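Long-range contact in nucleoporin NUP159 (Saccharomyces cerevisiae, PDB 1XIP), which forms part of the nuclear pore complex and, through its N-terminal beta-propeller domain, tethers the helicase Dbp5 to the pore for mRNA export: residues Lys127-Thr138 / Leu142-Leu153. Numbering follows the deposited sequence.
Sequences KPVFQLKNVNNT and LNSVNDLSALDL
A classic beta bulge in one blade of the Nup159 N-terminal beta-propeller joins these segments: Phe130 and Gln131, on the innermost strand of a four-stranded antiparallel sheet, both face Leu142 on the next strand. Leu142 O takes the backbone N of Phe130 at 2.8 Å in a nearly straight bond and that of Gln131 only weakly, while Leu142 N returns a 2.8 Å bond to Gln131 O. The bulge coincides with a corner in the chain, and from it the Phe130 ring swings out over the type I turn from Asn143 to Asn146. With CG anti to its own carbonyl carbon (chi1 -73°), the ring lays one face against Ser144, whose CA sits 3.8 Å from the centroid, displaced toward the rim, in a CH-pi contact; Ser144 CB packs against Phe130 CZ. Phe276 stacks on the same ring from elsewhere in the chain. An alanine at Phe130 would keep the backbone bonds but is likely to leave Ser144 CA without its aromatic cover and Phe276 without its stacking mate. Ahead of the bulge, Ser144 N bonds to Pro128 O at 2.7 Å, although the N-H is bent away from a straight line (131°). The same N-H also reaches Asn143 OD1, weakly, and that oxygen rests against Lys127 CB (3.1 Å). Gln131 sends its amide away from Leu142, giving NE2 to Phe168 O at the start of the following blade. At the far end, where strand 138-143 begins, the Asn134 amide bridges the loop: its ND2 serves both Asn136 O and Thr138 O, approaching each from above the carbonyl plane. Just past the end of strand 147-152, Leu153 N bonds to Asn137 O at 2.8 Å, and Leu153 CB lies 3.4 Å from Asn137 O.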
# COMPACT_ATOMS: atom_id res chain seq x y z
N LYS A 127 -5.45 -11.17 18.62
CA LYS A 127 -4.20 -11.62 18.00
C LYS A 127 -3.57 -10.49 17.14
O LYS A 127 -4.30 -9.68 16.56
CB LYS A 127 -4.44 -12.87 17.15
CG LYS A 127 -4.81 -14.14 17.95
CD LYS A 127 -3.70 -15.20 17.91
CE LYS A 127 -3.02 -15.35 19.27
NZ LYS A 127 -3.78 -16.23 20.19
N PRO A 128 -2.22 -10.44 17.05
CA PRO A 128 -1.51 -9.47 16.20
C PRO A 128 -2.07 -9.34 14.78
O PRO A 128 -2.54 -10.31 14.17
CB PRO A 128 -0.09 -10.03 16.13
CG PRO A 128 0.07 -10.77 17.41
CD PRO A 128 -1.28 -11.32 17.77
N VAL A 129 -2.00 -8.14 14.24
CA VAL A 129 -2.63 -7.85 12.96
C VAL A 129 -1.57 -7.60 11.89
O VAL A 129 -0.52 -7.04 12.19
CB VAL A 129 -3.59 -6.66 13.12
CG1 VAL A 129 -3.95 -6.04 11.79
CG2 VAL A 129 -4.84 -7.12 13.86
N PHE A 130 -1.84 -8.03 10.66
CA PHE A 130 -0.92 -7.88 9.52
C PHE A 130 -1.29 -6.68 8.62
O PHE A 130 -0.42 -6.02 8.04
CB PHE A 130 -0.93 -9.14 8.63
CG PHE A 130 -0.23 -10.33 9.22
CD1 PHE A 130 0.83 -10.18 10.14
CD2 PHE A 130 -0.61 -11.62 8.83
CE1 PHE A 130 1.48 -11.31 10.69
CE2 PHE A 130 0.03 -12.76 9.36
CZ PHE A 130 1.08 -12.60 10.30
N GLN A 131 -2.60 -6.47 8.45
CA GLN A 131 -3.10 -5.50 7.49
C GLN A 131 -4.44 -4.91 7.88
O GLN A 131 -5.31 -5.62 8.37
CB GLN A 131 -3.22 -6.12 6.10
CG GLN A 131 -3.19 -5.06 4.97
CD GLN A 131 -3.48 -5.64 3.62
OE1 GLN A 131 -2.73 -6.48 3.14
NE2 GLN A 131 -4.57 -5.21 3.00
N LEU A 132 -4.58 -3.61 7.65
CA LEU A 132 -5.81 -2.89 7.90
C LEU A 132 -6.12 -2.07 6.70
O LEU A 132 -5.21 -1.49 6.08
CB LEU A 132 -5.64 -1.95 9.08
CG LEU A 132 -5.61 -2.52 10.47
CD1 LEU A 132 -4.26 -2.28 11.09
CD2 LEU A 132 -6.68 -1.85 11.28
N LYS A 133 -7.40 -2.00 6.35
CA LYS A 133 -7.88 -1.07 5.35
C LYS A 133 -9.14 -0.41 5.84
O LYS A 133 -10.06 -1.08 6.38
CB LYS A 133 -8.17 -1.78 4.03
CG LYS A 133 -7.23 -1.45 2.88
CD LYS A 133 -7.40 -0.02 2.31
CE LYS A 133 -6.08 0.49 1.65
NZ LYS A 133 -5.85 2.00 1.70
N ASN A 134 -9.20 0.90 5.67
CA ASN A 134 -10.41 1.63 5.96
C ASN A 134 -11.22 1.85 4.69
O ASN A 134 -10.66 2.26 3.67
CB ASN A 134 -10.07 2.96 6.61
CG ASN A 134 -11.26 3.86 6.72
OD1 ASN A 134 -11.21 5.02 6.32
ND2 ASN A 134 -12.37 3.33 7.24
N VAL A 135 -12.52 1.57 4.73
CA VAL A 135 -13.31 1.81 3.52
C VAL A 135 -14.32 2.95 3.67
O VAL A 135 -14.16 4.02 3.04
CB VAL A 135 -13.86 0.52 2.83
CG1 VAL A 135 -14.38 -0.49 3.83
CG2 VAL A 135 -14.88 0.87 1.78
N ASN A 136 -15.33 2.79 4.52
CA ASN A 136 -16.12 3.97 4.85
C ASN A 136 -16.07 4.23 6.33
O ASN A 136 -15.18 4.92 6.82
CB ASN A 136 -17.57 3.82 4.36
CG ASN A 136 -17.67 3.91 2.85
OD1 ASN A 136 -17.32 4.92 2.25
ND2 ASN A 136 -18.13 2.83 2.24
N ASN A 137 -17.02 3.65 7.05
CA ASN A 137 -17.03 3.67 8.50
C ASN A 137 -16.62 2.32 9.03
O ASN A 137 -17.03 1.92 10.13
CB ASN A 137 -18.43 4.02 9.02
CG ASN A 137 -18.87 5.39 8.60
OD1 ASN A 137 -18.17 6.39 8.84
ND2 ASN A 137 -20.01 5.46 7.93
N THR A 138 -15.83 1.60 8.26
CA THR A 138 -15.44 0.28 8.69
C THR A 138 -13.95 0.02 8.44
O THR A 138 -13.37 0.51 7.45
CB THR A 138 -16.34 -0.81 8.04
OG1 THR A 138 -16.05 -0.88 6.66
CG2 THR A 138 -17.82 -0.41 8.04
N LEU A 142 -6.86 -7.90 8.72
CA LEU A 142 -6.32 -9.22 8.54
C LEU A 142 -5.39 -9.64 9.68
O LEU A 142 -4.37 -9.00 9.94
CB LEU A 142 -5.64 -9.39 7.19
CG LEU A 142 -4.97 -10.75 6.97
CD1 LEU A 142 -5.99 -11.91 6.96
CD2 LEU A 142 -4.19 -10.72 5.69
N ASN A 143 -5.77 -10.74 10.31
CA ASN A 143 -5.15 -11.32 11.48
C ASN A 143 -3.85 -12.07 11.24
O ASN A 143 -3.57 -12.54 10.12
CB ASN A 143 -6.14 -12.35 12.01
CG ASN A 143 -6.25 -12.32 13.46
OD1 ASN A 143 -5.26 -12.39 14.17
ND2 ASN A 143 -7.48 -12.24 13.95
N SER A 144 -3.07 -12.25 12.31
CA SER A 144 -1.85 -13.06 12.28
C SER A 144 -2.15 -14.55 12.22
O SER A 144 -1.25 -15.38 12.06
CB SER A 144 -0.97 -12.76 13.49
OG SER A 144 -1.42 -13.49 14.63
N VAL A 145 -3.43 -14.88 12.36
CA VAL A 145 -3.90 -16.27 12.34
C VAL A 145 -4.74 -16.50 11.08
O VAL A 145 -5.45 -17.51 10.94
CB VAL A 145 -4.68 -16.61 13.67
CG1 VAL A 145 -6.14 -16.23 13.58
CG2 VAL A 145 -4.50 -18.08 14.05
N ASN A 146 -4.63 -15.53 10.16
CA ASN A 146 -5.31 -15.54 8.86
C ASN A 146 -6.83 -15.44 8.94
O ASN A 146 -7.56 -16.16 8.23
CB ASN A 146 -4.88 -16.76 8.03
CG ASN A 146 -3.39 -16.79 7.76
OD1 ASN A 146 -2.70 -17.72 8.16
ND2 ASN A 146 -2.89 -15.76 7.09
N ASP A 147 -7.31 -14.54 9.81
CA ASP A 147 -8.74 -14.29 10.00
C ASP A 147 -9.10 -12.90 9.50
O ASP A 147 -8.64 -11.90 10.06
CB ASP A 147 -9.11 -14.38 11.49
CG ASP A 147 -9.37 -15.81 11.97
OD1 ASP A 147 -9.44 -16.74 11.14
OD2 ASP A 147 -9.52 -16.08 13.19
N LEU A 148 -9.91 -12.82 8.45
CA LEU A 148 -10.37 -11.52 7.94
C LEU A 148 -11.62 -11.06 8.68
O LEU A 148 -12.65 -11.73 8.64
CB LEU A 148 -10.64 -11.58 6.44
CG LEU A 148 -10.74 -10.22 5.76
CD1 LEU A 148 -9.43 -9.49 5.86
CD2 LEU A 148 -11.15 -10.38 4.32
N SER A 149 -11.53 -9.90 9.34
CA SER A 149 -12.62 -9.39 10.18
C SER A 149 -12.98 -7.94 9.88
O SER A 149 -12.22 -7.22 9.23
CB SER A 149 -12.26 -9.52 11.65
OG SER A 149 -10.92 -9.15 11.85
N ALA A 150 -14.15 -7.52 10.35
CA ALA A 150 -14.67 -6.18 10.09
C ALA A 150 -15.03 -5.45 11.38
O ALA A 150 -15.78 -5.97 12.21
CB ALA A 150 -15.88 -6.24 9.17
N LEU A 151 -14.47 -4.25 11.55
CA LEU A 151 -14.76 -3.39 12.68
C LEU A 151 -15.61 -2.21 12.23
O LEU A 151 -15.18 -1.42 11.39
CB LEU A 151 -13.46 -2.85 13.28
CG LEU A 151 -13.30 -2.74 14.80
CD1 LEU A 151 -12.60 -1.44 15.17
CD2 LEU A 151 -14.61 -2.90 15.57
N ASP A 152 -16.83 -2.11 12.77
CA ASP A 152 -17.64 -0.92 12.56
C ASP A 152 -17.15 0.20 13.47
O ASP A 152 -17.07 0.04 14.68
CB ASP A 152 -19.13 -1.20 12.80
CG ASP A 152 -20.04 -0.15 12.13
OD1 ASP A 152 -20.04 1.02 12.57
OD2 ASP A 152 -20.79 -0.40 11.16
N LEU A 153 -16.80 1.32 12.87
CA LEU A 153 -16.24 2.42 13.64
C LEU A 153 -17.29 3.21 14.43
O LEU A 153 -16.97 3.82 15.46
CB LEU A 153 -15.38 3.31 12.74
CG LEU A 153 -14.06 2.64 12.31
CD1 LEU A 153 -13.39 3.42 11.18
CD2 LEU A 153 -13.10 2.42 13.49